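Local atomic coordinates of terminase large subunit (Bacillus phage spp1, PDB entry 2WBN), a protein that drives viral DNA into empty capsids as an ATP-powered motor and cuts the genome with the metal-dependent nuclease domain that makes up this chain. Residues I35-I40 with I155-T160; A46-I51 with R68-K73; R107-S112 with E131-G136; E168-Q173 with P182-K187. All coordinates share one frame; numbering follows the deposited sequence.

Contact 1 (I35-I40 with I155-T160); sequences IEEGII and IDPLRT
I35 and I155 pair as a parallel bridge with their CA atoms 4.9 Å apart, and just beyond it both chains leave the sheet, 35-40 through a type II turn from E36 to I39. The bridge is light: E36 N gives only a weak bond to I155 O, and CA of I35 also points its hydrogen at that oxygen. Most of the polar work falls to D156. Its carboxylate is swung anti to its own backbone N (chi1 -171°), which carries both oxygens to the turn. OD1 takes G38 N at 2.9 Å, while L158 N reaches the same oxygen from the opposite face of the carboxylate plane, closing an Asx turn. OD2 receives I40 N at 3.2 Å, again from above the plane. R159, extended from CG to NE, then meets I40 O side-on: NE at 2.9 Å and NH2 at 2.8 Å share that one oxygen, which lies near the guanidinium plane. NH2 also forms a salt bridge with D42, at the start of helix 42-47. Carbon packing flanks these bonds. CG2 of I35 touches CG of P157 at 3.6 Å, and L158 crosses E37 at about a right angle, its CG lying 3.7 Å from E37 CB. I155 also packs on I163, A164 and F167 of helix 161-169. The contact thus joins the loops that follow the edge strand 33-35 and its neighbour 152-155. Side chains of 155-160 therefore meet G38 N, I40 N and I40 O, and the buried D156 carboxylate accepts backbone N-H groups from both loops.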
# COMPACT_ATOMS: atom_id res chain seq x y z
N ILE A 35 13.56 8.44 1.81
CA ILE A 35 13.94 7.24 1.06
C ILE A 35 15.45 7.10 1.06
O ILE A 35 16.17 7.97 0.54
CB ILE A 35 13.49 7.25 -0.42
CG1 ILE A 35 12.00 7.53 -0.57
CG2 ILE A 35 13.87 5.89 -1.09
CD1 ILE A 35 11.49 7.54 -2.02
N GLU A 36 15.92 5.99 1.62
CA GLU A 36 17.35 5.75 1.68
C GLU A 36 17.57 4.29 2.06
O GLU A 36 16.88 3.76 2.94
CB GLU A 36 17.98 6.66 2.70
CG GLU A 36 19.51 6.58 2.78
CD GLU A 36 20.10 7.71 3.58
OE1 GLU A 36 20.07 7.62 4.84
OE2 GLU A 36 20.62 8.66 2.96
N GLU A 37 18.52 3.66 1.39
CA GLU A 37 18.87 2.27 1.67
C GLU A 37 19.37 2.16 3.10
O GLU A 37 20.21 2.95 3.54
CB GLU A 37 19.95 1.75 0.70
CG GLU A 37 19.49 1.63 -0.76
CD GLU A 37 20.48 0.90 -1.66
OE1 GLU A 37 21.67 0.85 -1.32
OE2 GLU A 37 20.06 0.36 -2.71
N GLY A 38 18.83 1.18 3.83
CA GLY A 38 19.13 0.99 5.24
C GLY A 38 18.43 1.89 6.23
O GLY A 38 18.69 1.77 7.41
N ILE A 39 17.55 2.78 5.79
CA ILE A 39 16.92 3.75 6.69
C ILE A 39 16.01 3.09 7.74
O ILE A 39 15.73 3.70 8.78
CB ILE A 39 16.13 4.82 5.87
CG1 ILE A 39 15.92 6.11 6.66
CG2 ILE A 39 14.79 4.24 5.34
CD1 ILE A 39 15.35 7.24 5.80
N ILE A 40 15.54 1.87 7.49
CA ILE A 40 14.79 1.11 8.50
C ILE A 40 15.63 -0.10 8.92
O ILE A 40 15.97 -0.93 8.08
CB ILE A 40 13.41 0.63 7.97
CG1 ILE A 40 12.52 1.85 7.65
CG2 ILE A 40 12.73 -0.27 8.99
CD1 ILE A 40 11.35 1.56 6.73
N ILE A 155 10.70 4.97 3.62
CA ILE A 155 10.83 3.81 2.76
C ILE A 155 12.29 3.44 2.59
O ILE A 155 13.12 4.28 2.21
CB ILE A 155 10.22 4.05 1.35
CG1 ILE A 155 8.80 4.64 1.42
CG2 ILE A 155 10.20 2.71 0.52
CD1 ILE A 155 8.35 5.26 0.09
N ASP A 156 12.58 2.18 2.83
CA ASP A 156 13.90 1.62 2.64
C ASP A 156 13.87 0.76 1.37
O ASP A 156 13.23 -0.31 1.35
CB ASP A 156 14.21 0.76 3.85
CG ASP A 156 15.65 0.27 3.91
OD1 ASP A 156 16.33 0.18 2.85
OD2 ASP A 156 16.07 -0.05 5.04
N PRO A 157 14.54 1.22 0.30
CA PRO A 157 14.52 0.45 -0.93
C PRO A 157 15.11 -0.95 -0.81
O PRO A 157 14.88 -1.78 -1.66
CB PRO A 157 15.34 1.30 -1.90
CG PRO A 157 15.36 2.62 -1.34
CD PRO A 157 15.36 2.43 0.15
N LEU A 158 15.91 -1.21 0.22
CA LEU A 158 16.41 -2.56 0.44
C LEU A 158 15.31 -3.54 0.84
O LEU A 158 15.42 -4.74 0.57
CB LEU A 158 17.52 -2.55 1.51
CG LEU A 158 18.77 -1.75 1.15
CD1 LEU A 158 19.86 -1.84 2.26
CD2 LEU A 158 19.34 -2.24 -0.17
N ARG A 159 14.25 -3.03 1.47
CA ARG A 159 13.13 -3.84 1.93
C ARG A 159 11.98 -3.80 0.96
O ARG A 159 11.36 -4.84 0.70
CB ARG A 159 12.60 -3.32 3.27
CG ARG A 159 13.63 -3.32 4.35
CD ARG A 159 13.12 -2.74 5.67
NE ARG A 159 14.22 -2.75 6.62
CZ ARG A 159 14.57 -3.80 7.36
NH1 ARG A 159 13.89 -4.94 7.32
NH2 ARG A 159 15.62 -3.70 8.17
N THR A 160 11.66 -2.60 0.46
CA THR A 160 10.45 -2.44 -0.37
C THR A 160 10.77 -1.66 -1.63
O THR A 160 10.42 -0.47 -1.73
CB THR A 160 9.29 -1.77 0.39
OG1 THR A 160 9.67 -0.47 0.87
CG2 THR A 160 8.84 -2.65 1.59

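Contact 2 (A46-I51 with R68-K73); sequences ARFDNI and RWHYDK
F48 and H70 supply the aromatic part of this contact. Their rings are nearly parallel, with planes at 10° and centroids 4.4 Å apart, but slid so far that they barely overlap. Each CB instead sits over the partner's ring in a CH-pi contact, F48 CB 3.9 Å from the H70 centroid and H70 CB 4.0 Å from the F48 centroid. F48 also meets the ring of Y79 on strand 77-86.

Hydrogen bonds gather on N50. Its backbone N points at H70 ND1 (3.1 Å), lying in the imidazole plane, so ND1 is the acceptor, and this bond together with the F48 packing favours the ring's setting. H70 brings ND1 there with CG anti to the backbone N (chi1 169°). N50 O receives Y71 N, and the N50 amide reaches along beside the Y71 side chain to give ND2 to Y71 O at 2.7 Å. The other end of that amide, OD1, accepts from R52.

These bonds mark where the chain leaving helix 42-47 enters strand 51-56. I51 and H70 form an antiparallel non-hydrogen-bonded pair, next to each other in the central sheet of the RNase H-like nuclease fold, and strand 51-56 runs on to the metal ligand D56.

On the sheet face it shares with H70, I51 packs against one face of the R68 guanidinium, which is carried on a chain extended from CG to NE: I51 CG2 is 3.7 Å from R68 NH1, and I51 CG1 is 3.6 Å from R68 NH2. W69 and Y71 turn to the other side of the strand, where both meet F199 edge-to-face.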
# COMPACT_ATOMS: atom_id res chain seq x y z
N ALA A 46 11.54 -5.02 14.28
CA ALA A 46 11.21 -5.84 15.44
C ALA A 46 10.23 -5.15 16.41
O ALA A 46 9.38 -5.82 16.98
CB ALA A 46 12.47 -6.25 16.16
N ARG A 47 10.32 -3.82 16.58
CA ARG A 47 9.47 -3.06 17.52
C ARG A 47 8.14 -2.59 16.95
O ARG A 47 7.19 -2.40 17.71
CB ARG A 47 10.17 -1.80 18.04
CG ARG A 47 11.51 -2.02 18.68
CD ARG A 47 12.01 -0.75 19.37
NE ARG A 47 13.36 -0.40 18.90
CZ ARG A 47 13.65 0.56 18.02
NH1 ARG A 47 12.71 1.35 17.52
NH2 ARG A 47 14.92 0.75 17.66
N PHE A 48 8.07 -2.33 15.65
CA PHE A 48 6.86 -1.78 15.06
C PHE A 48 5.66 -2.63 15.44
O PHE A 48 5.68 -3.86 15.26
CB PHE A 48 6.94 -1.73 13.53
CG PHE A 48 7.95 -0.75 12.98
CD1 PHE A 48 8.28 0.42 13.66
CD2 PHE A 48 8.55 -0.98 11.74
CE1 PHE A 48 9.22 1.31 13.13
CE2 PHE A 48 9.48 -0.09 11.22
CZ PHE A 48 9.81 1.06 11.91
N ASP A 49 4.62 -1.99 15.96
CA ASP A 49 3.45 -2.73 16.44
C ASP A 49 2.13 -2.00 16.18
O ASP A 49 1.15 -2.20 16.90
CB ASP A 49 3.63 -3.07 17.92
CG ASP A 49 3.28 -4.52 18.24
OD1 ASP A 49 2.76 -5.23 17.35
OD2 ASP A 49 3.55 -4.95 19.38
N ASN A 50 2.09 -1.18 15.14
CA ASN A 50 0.86 -0.55 14.69
C ASN A 50 0.80 -0.78 13.19
O ASN A 50 0.93 0.13 12.37
CB ASN A 50 0.85 0.94 15.06
CG ASN A 50 -0.53 1.56 14.94
OD1 ASN A 50 -1.54 0.86 14.98
ND2 ASN A 50 -0.58 2.87 14.81
N ILE A 51 0.61 -2.05 12.85
CA ILE A 51 0.70 -2.52 11.47
C ILE A 51 -0.55 -2.22 10.68
O ILE A 51 -1.67 -2.33 11.18
CB ILE A 51 0.99 -4.04 11.43
CG1 ILE A 51 2.39 -4.33 11.96
CG2 ILE A 51 0.82 -4.59 10.01
CD1 ILE A 51 2.42 -4.74 13.39
N ARG A 68 2.77 -3.89 3.57
CA ARG A 68 2.72 -3.87 5.02
C ARG A 68 3.52 -2.66 5.53
O ARG A 68 4.68 -2.49 5.16
CB ARG A 68 3.31 -5.16 5.58
CG ARG A 68 3.42 -5.25 7.11
CD ARG A 68 4.22 -6.50 7.49
NE ARG A 68 4.38 -6.71 8.94
CZ ARG A 68 3.53 -7.36 9.74
NH1 ARG A 68 2.40 -7.87 9.26
NH2 ARG A 68 3.79 -7.49 11.04
N TRP A 69 2.86 -1.84 6.34
CA TRP A 69 3.41 -0.60 6.90
C TRP A 69 3.24 -0.56 8.42
O TRP A 69 2.36 -1.23 8.97
CB TRP A 69 2.62 0.58 6.38
CG TRP A 69 2.68 0.83 4.94
CD1 TRP A 69 1.91 0.24 3.96
CD2 TRP A 69 3.49 1.80 4.28
NE1 TRP A 69 2.24 0.76 2.73
CE2 TRP A 69 3.20 1.72 2.91
CE3 TRP A 69 4.47 2.69 4.72
CZ2 TRP A 69 3.85 2.52 1.97
CZ3 TRP A 69 5.11 3.48 3.79
CH2 TRP A 69 4.81 3.40 2.44
N HIS A 70 4.04 0.27 9.07
CA HIS A 70 3.83 0.65 10.46
C HIS A 70 3.43 2.12 10.51
O HIS A 70 3.98 2.96 9.79
CB HIS A 70 5.10 0.47 11.29
CG HIS A 70 5.01 1.09 12.65
ND1 HIS A 70 4.17 0.62 13.63
CD2 HIS A 70 5.65 2.16 13.19
CE1 HIS A 70 4.29 1.36 14.72
NE2 HIS A 70 5.18 2.31 14.48
N TYR A 71 2.52 2.42 11.44
CA TYR A 71 1.93 3.74 11.57
C TYR A 71 2.26 4.36 12.92
O TYR A 71 1.80 3.88 13.95
CB TYR A 71 0.41 3.61 11.44
CG TYR A 71 -0.34 4.92 11.46
CD1 TYR A 71 0.23 6.10 10.99
CD2 TYR A 71 -1.64 4.97 11.94
CE1 TYR A 71 -0.48 7.28 10.99
CE2 TYR A 71 -2.35 6.14 11.94
CZ TYR A 71 -1.77 7.30 11.47
OH TYR A 71 -2.48 8.47 11.48
N ASP A 72 3.08 5.41 12.92
CA ASP A 72 3.34 6.21 14.11
C ASP A 72 2.37 7.39 14.06
O ASP A 72 2.63 8.40 13.40
CB ASP A 72 4.80 6.68 14.15
CG ASP A 72 5.18 7.36 15.46
OD1 ASP A 72 4.32 7.96 16.13
OD2 ASP A 72 6.36 7.29 15.83
N LYS A 73 1.23 7.24 14.73
CA LYS A 73 0.17 8.25 14.70
C LYS A 73 0.60 9.59 15.30
O LYS A 73 0.29 10.64 14.73
CB LYS A 73 -1.08 7.71 15.40
CG LYS A 73 -2.26 8.66 15.36
CD LYS A 73 -3.54 8.03 15.90
CE LYS A 73 -4.66 9.08 15.96
NZ LYS A 73 -5.80 8.70 16.84

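Contact 3 (R107-S112 with E131-G136); sequences RIIADS and EGAKKG
E131 places CG between its backbone N and carbonyl carbon (chi1 76°) and runs extended from there, while R107 starts anti to its own N and bends at chi3 (67°); together these torsions bring the carboxylate alongside the arginine's CD and NH1. R107 just precedes the first strand, and E131 lies in the last, of a beta-alpha-beta crossover made of strand 108-110, helix 115-124 and strand 130-132, at one edge of the sheet of the RNase H-like nuclease domain. The salt bridge itself is loose: R107 NH1 to E131 OE1 is 3.3 Å and weak as a hydrogen bond, and the guanidinium and carboxylate planes are almost perpendicular (86°). E131 OE2 forms a salt bridge with K134 NZ at 2.9 Å, also weak as a hydrogen bond, and another with R201, so one carboxylate serves three cationic side chains.

The backbones hold the strands in parallel register. E131 N donates to I108 O nearly head-on at 2.9 Å, A110 N answers to E131 O, and A133 N to A110 O at 2.8 Å, carrying the pairing just past the end of strand 130-132. Directly after the paired A110 comes D111, a ligand of manganese 1. It turns away from the neighbouring strand, and its carboxylate is held by F57 N on OD2 and S113 OG on OD1. A pairing that ends at this point is consistent with the RNase H-like plan, in which acidic ligands gather at strand ends. On the sheet face shared by I109 and E131, the fit is tight: I109 CG2 lies 3.5 Å from A133 CA and 3.8 Å from A133 CB.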
# COMPACT_ATOMS: atom_id res chain seq x y z
N ARG A 107 -4.49 -7.57 10.12
CA ARG A 107 -5.56 -7.44 9.14
C ARG A 107 -5.05 -6.98 7.78
O ARG A 107 -4.17 -6.14 7.71
CB ARG A 107 -6.58 -6.43 9.64
CG ARG A 107 -7.75 -6.27 8.71
CD ARG A 107 -8.90 -5.64 9.43
NE ARG A 107 -8.62 -4.26 9.79
CZ ARG A 107 -9.44 -3.50 10.51
NH1 ARG A 107 -10.60 -3.98 10.95
NH2 ARG A 107 -9.10 -2.25 10.80
N ILE A 108 -5.64 -7.53 6.71
CA ILE A 108 -5.38 -7.06 5.33
C ILE A 108 -6.67 -6.43 4.78
O ILE A 108 -7.74 -7.09 4.76
CB ILE A 108 -4.91 -8.21 4.41
CG1 ILE A 108 -3.63 -8.85 4.96
CG2 ILE A 108 -4.67 -7.71 2.97
CD1 ILE A 108 -3.25 -10.17 4.30
N ILE A 109 -6.59 -5.16 4.39
CA ILE A 109 -7.68 -4.49 3.73
C ILE A 109 -7.42 -4.61 2.24
O ILE A 109 -6.35 -4.21 1.75
CB ILE A 109 -7.85 -3.01 4.16
CG1 ILE A 109 -8.08 -2.92 5.68
CG2 ILE A 109 -9.06 -2.40 3.46
CD1 ILE A 109 -8.31 -1.49 6.23
N ALA A 110 -8.38 -5.19 1.53
CA ALA A 110 -8.20 -5.55 0.14
C ALA A 110 -9.14 -4.86 -0.81
O ALA A 110 -10.32 -4.64 -0.52
CB ALA A 110 -8.31 -7.08 -0.04
N ASP A 111 -8.58 -4.54 -1.97
CA ASP A 111 -9.29 -4.18 -3.20
C ASP A 111 -10.65 -4.86 -3.33
O ASP A 111 -10.74 -6.04 -3.62
CB ASP A 111 -8.32 -4.56 -4.35
CG ASP A 111 -8.92 -4.49 -5.75
OD1 ASP A 111 -10.00 -3.89 -5.96
OD2 ASP A 111 -8.25 -5.07 -6.67
N SER A 112 -11.73 -4.08 -3.12
CA SER A 112 -13.07 -4.64 -3.04
C SER A 112 -13.69 -4.94 -4.42
O SER A 112 -14.79 -5.46 -4.48
CB SER A 112 -14.00 -3.74 -2.22
OG SER A 112 -14.24 -2.50 -2.87
N GLU A 131 -10.30 -8.38 4.82
CA GLU A 131 -11.62 -7.82 4.53
C GLU A 131 -11.57 -6.81 3.39
O GLU A 131 -10.53 -6.22 3.11
CB GLU A 131 -12.27 -7.22 5.79
CG GLU A 131 -11.72 -5.88 6.25
CD GLU A 131 -12.37 -5.43 7.56
OE1 GLU A 131 -11.90 -5.88 8.63
OE2 GLU A 131 -13.34 -4.64 7.52
N GLY A 132 -12.70 -6.66 2.71
CA GLY A 132 -12.82 -5.72 1.63
C GLY A 132 -12.67 -4.30 2.13
O GLY A 132 -13.14 -3.97 3.23
N ALA A 133 -11.99 -3.46 1.35
CA ALA A 133 -11.97 -2.03 1.60
C ALA A 133 -13.40 -1.52 1.61
O ALA A 133 -14.15 -1.78 0.68
CB ALA A 133 -11.17 -1.30 0.53
N LYS A 134 -13.77 -0.82 2.67
CA LYS A 134 -15.10 -0.23 2.81
C LYS A 134 -15.29 0.99 1.91
O LYS A 134 -16.39 1.22 1.40
CB LYS A 134 -15.38 0.16 4.27
CG LYS A 134 -15.62 -1.04 5.18
CD LYS A 134 -15.76 -0.63 6.64
CE LYS A 134 -16.44 -1.74 7.47
NZ LYS A 134 -15.76 -3.06 7.27
N LYS A 135 -14.22 1.76 1.71
CA LYS A 135 -14.32 2.98 0.92
C LYS A 135 -14.44 2.65 -0.57
O LYS A 135 -13.99 1.60 -1.02
CB LYS A 135 -13.15 3.91 1.18
CG LYS A 135 -13.22 4.66 2.51
CD LYS A 135 -12.22 5.79 2.51
CE LYS A 135 -12.28 6.64 3.77
NZ LYS A 135 -11.13 7.58 3.72
N GLY A 136 -15.07 3.56 -1.30
CA GLY A 136 -15.43 3.33 -2.70
C GLY A 136 -14.50 4.02 -3.67
O GLY A 136 -13.47 4.54 -3.27

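Contact 4 (E168-Q173 with P182-K187); sequences ENIDYQ and PRLEDK
Strand 172-174 opens a beta hairpin that returns through strand 180-181; the chain then turns a corner at P182 and R183, and L184 pairs with Y172 beside the hairpin as an antiparallel non-hydrogen-bonded pair. Straight backbone bonds flank the pair: Q173 N to R183 O at 2.8 Å and E185 N to D171 O at 3.0 Å. Two side chains add to them. Q173, extended beyond CG, hands NE2 to L184 O (2.9 Å) from above the carbonyl plane, with its amide turned 81° against the R183 guanidinium. E185 reaches along D171 with an extended chain and takes D171 N on OE1 at 3.1 Å, well above the carboxylate plane. Water carries this grip further: one water lies between N169 O and E185 OE1, and another donates to Y172 O and E185 OE2. On the buried side I170 crosses L184 at about a right angle, CG1 to CB 4.0 Å, and its CD1 lies against E185 O. The contact sits where helix 161-169 gives way to the hairpin, with P29 and F30 packed on L184 and E144 of helix 140-148 accepting from L184 N; the chain then leads on to helix 190-198, which carries the metal ligands H190 and D193.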
# COMPACT_ATOMS: atom_id res chain seq x y z
N GLU A 168 8.51 7.47 -5.33
CA GLU A 168 9.45 8.45 -5.86
C GLU A 168 9.05 9.01 -7.24
O GLU A 168 9.23 10.21 -7.49
CB GLU A 168 10.87 7.90 -5.93
CG GLU A 168 11.84 8.98 -6.41
CD GLU A 168 13.31 8.70 -6.20
OE1 GLU A 168 13.68 7.87 -5.33
OE2 GLU A 168 14.09 9.34 -6.93
N ASN A 169 8.51 8.17 -8.10
CA ASN A 169 8.29 8.57 -9.48
C ASN A 169 6.88 9.06 -9.82
O ASN A 169 6.69 9.66 -10.88
CB ASN A 169 8.78 7.45 -10.41
CG ASN A 169 10.30 7.22 -10.28
OD1 ASN A 169 11.08 8.02 -10.76
ND2 ASN A 169 10.69 6.19 -9.58
N ILE A 170 5.89 8.81 -8.95
CA ILE A 170 4.49 9.25 -9.24
C ILE A 170 4.36 10.78 -9.34
O ILE A 170 5.00 11.53 -8.60
CB ILE A 170 3.47 8.67 -8.21
CG1 ILE A 170 2.04 8.71 -8.77
CG2 ILE A 170 3.57 9.38 -6.87
CD1 ILE A 170 1.68 7.58 -9.77
N ASP A 171 3.56 11.24 -10.30
CA ASP A 171 3.35 12.65 -10.56
C ASP A 171 1.83 12.92 -10.52
O ASP A 171 1.01 11.99 -10.54
CB ASP A 171 3.91 13.03 -11.95
CG ASP A 171 5.43 13.32 -11.94
OD1 ASP A 171 5.91 14.02 -11.04
OD2 ASP A 171 6.14 12.87 -12.87
N TYR A 172 1.48 14.20 -10.46
CA TYR A 172 0.09 14.62 -10.59
C TYR A 172 -0.34 14.49 -12.04
O TYR A 172 0.47 14.68 -12.95
CB TYR A 172 -0.08 16.09 -10.14
CG TYR A 172 -0.02 16.26 -8.64
CD1 TYR A 172 -0.90 15.57 -7.81
CD2 TYR A 172 0.92 17.11 -8.05
CE1 TYR A 172 -0.84 15.71 -6.43
CE2 TYR A 172 0.97 17.26 -6.68
CZ TYR A 172 0.09 16.57 -5.88
OH TYR A 172 0.16 16.71 -4.52
N GLN A 173 -1.62 14.19 -12.25
CA GLN A 173 -2.20 14.30 -13.58
C GLN A 173 -2.21 15.77 -13.96
O GLN A 173 -1.90 16.64 -13.14
CB GLN A 173 -3.62 13.76 -13.61
CG GLN A 173 -3.72 12.27 -13.43
CD GLN A 173 -5.15 11.80 -13.42
OE1 GLN A 173 -6.01 12.40 -14.06
NE2 GLN A 173 -5.43 10.71 -12.69
N PRO A 182 -5.02 17.88 -8.45
CA PRO A 182 -4.71 17.14 -7.22
C PRO A 182 -5.12 15.66 -7.27
O PRO A 182 -5.60 15.10 -6.27
CB PRO A 182 -5.47 17.93 -6.14
CG PRO A 182 -6.30 18.98 -6.87
CD PRO A 182 -6.30 18.61 -8.32
N ARG A 183 -4.91 15.04 -8.43
CA ARG A 183 -5.14 13.64 -8.63
C ARG A 183 -3.81 13.07 -9.12
O ARG A 183 -3.20 13.62 -10.04
CB ARG A 183 -6.22 13.47 -9.70
CG ARG A 183 -6.99 12.16 -9.64
CD ARG A 183 -8.00 12.06 -10.80
NE ARG A 183 -8.74 13.31 -11.03
CZ ARG A 183 -9.36 13.63 -12.17
NH1 ARG A 183 -9.33 12.82 -13.23
NH2 ARG A 183 -10.01 14.80 -12.26
N LEU A 184 -3.33 11.99 -8.50
CA LEU A 184 -2.13 11.31 -9.00
C LEU A 184 -2.45 10.56 -10.28
O LEU A 184 -3.59 10.12 -10.50
CB LEU A 184 -1.56 10.33 -7.96
CG LEU A 184 -1.04 10.92 -6.65
CD1 LEU A 184 -0.65 9.81 -5.67
CD2 LEU A 184 0.13 11.84 -6.93
N GLU A 185 -1.43 10.39 -11.11
CA GLU A 185 -1.52 9.51 -12.27
C GLU A 185 -2.03 8.16 -11.83
O GLU A 185 -1.68 7.68 -10.74
CB GLU A 185 -0.18 9.32 -12.94
CG GLU A 185 0.40 10.56 -13.55
CD GLU A 185 1.90 10.46 -13.82
OE1 GLU A 185 2.68 9.87 -12.99
OE2 GLU A 185 2.31 11.01 -14.86
N ASP A 186 -2.85 7.55 -12.68
CA ASP A 186 -3.43 6.24 -12.44
C ASP A 186 -2.65 5.18 -13.22
O ASP A 186 -3.17 4.48 -14.09
CB ASP A 186 -4.91 6.23 -12.88
CG ASP A 186 -5.61 4.96 -12.50
OD1 ASP A 186 -5.09 4.25 -11.61
OD2 ASP A 186 -6.65 4.65 -13.11
N LYS A 187 -1.37 5.08 -12.90
CA LYS A 187 -0.45 4.27 -13.67
C LYS A 187 0.80 4.10 -12.81
O LYS A 187 1.21 5.05 -12.14
CB LYS A 187 -0.14 5.01 -14.97
CG LYS A 187 1.13 4.61 -15.69
CD LYS A 187 1.25 5.32 -17.04
CE LYS A 187 2.28 4.64 -17.93
NZ LYS A 187 1.75 3.39 -18.57
O HOH W 1 5.38 9.82 -13.39
O HOH W 2 1.12 13.57 -15.23

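How the contacts relate
Contacts 1, 2 and 3 all pair strands of the central sheet: contact 2 joins antiparallel neighbours, contact 3 a parallel edge, and contact 1 lies at the far edge, where the strands run out into loops. Contacts 2 and 3 do not touch. Contact 4, mostly surface, lies off the sheet at the hairpin, whereas the first three are partly buried. Contact 1 touches contact 2 through I40 CG2 and F48 CE2, at either end of helix 42-47, and contact 4 through I35 CD1 and E168 CB. Chemistry follows place: a buried carboxylate in contact 1, near-parallel, offset rings with CH-pi contacts in contact 2, a salt-bridge network in contact 3, bridging waters in contact 4. Contact 3 alone holds a metal ligand.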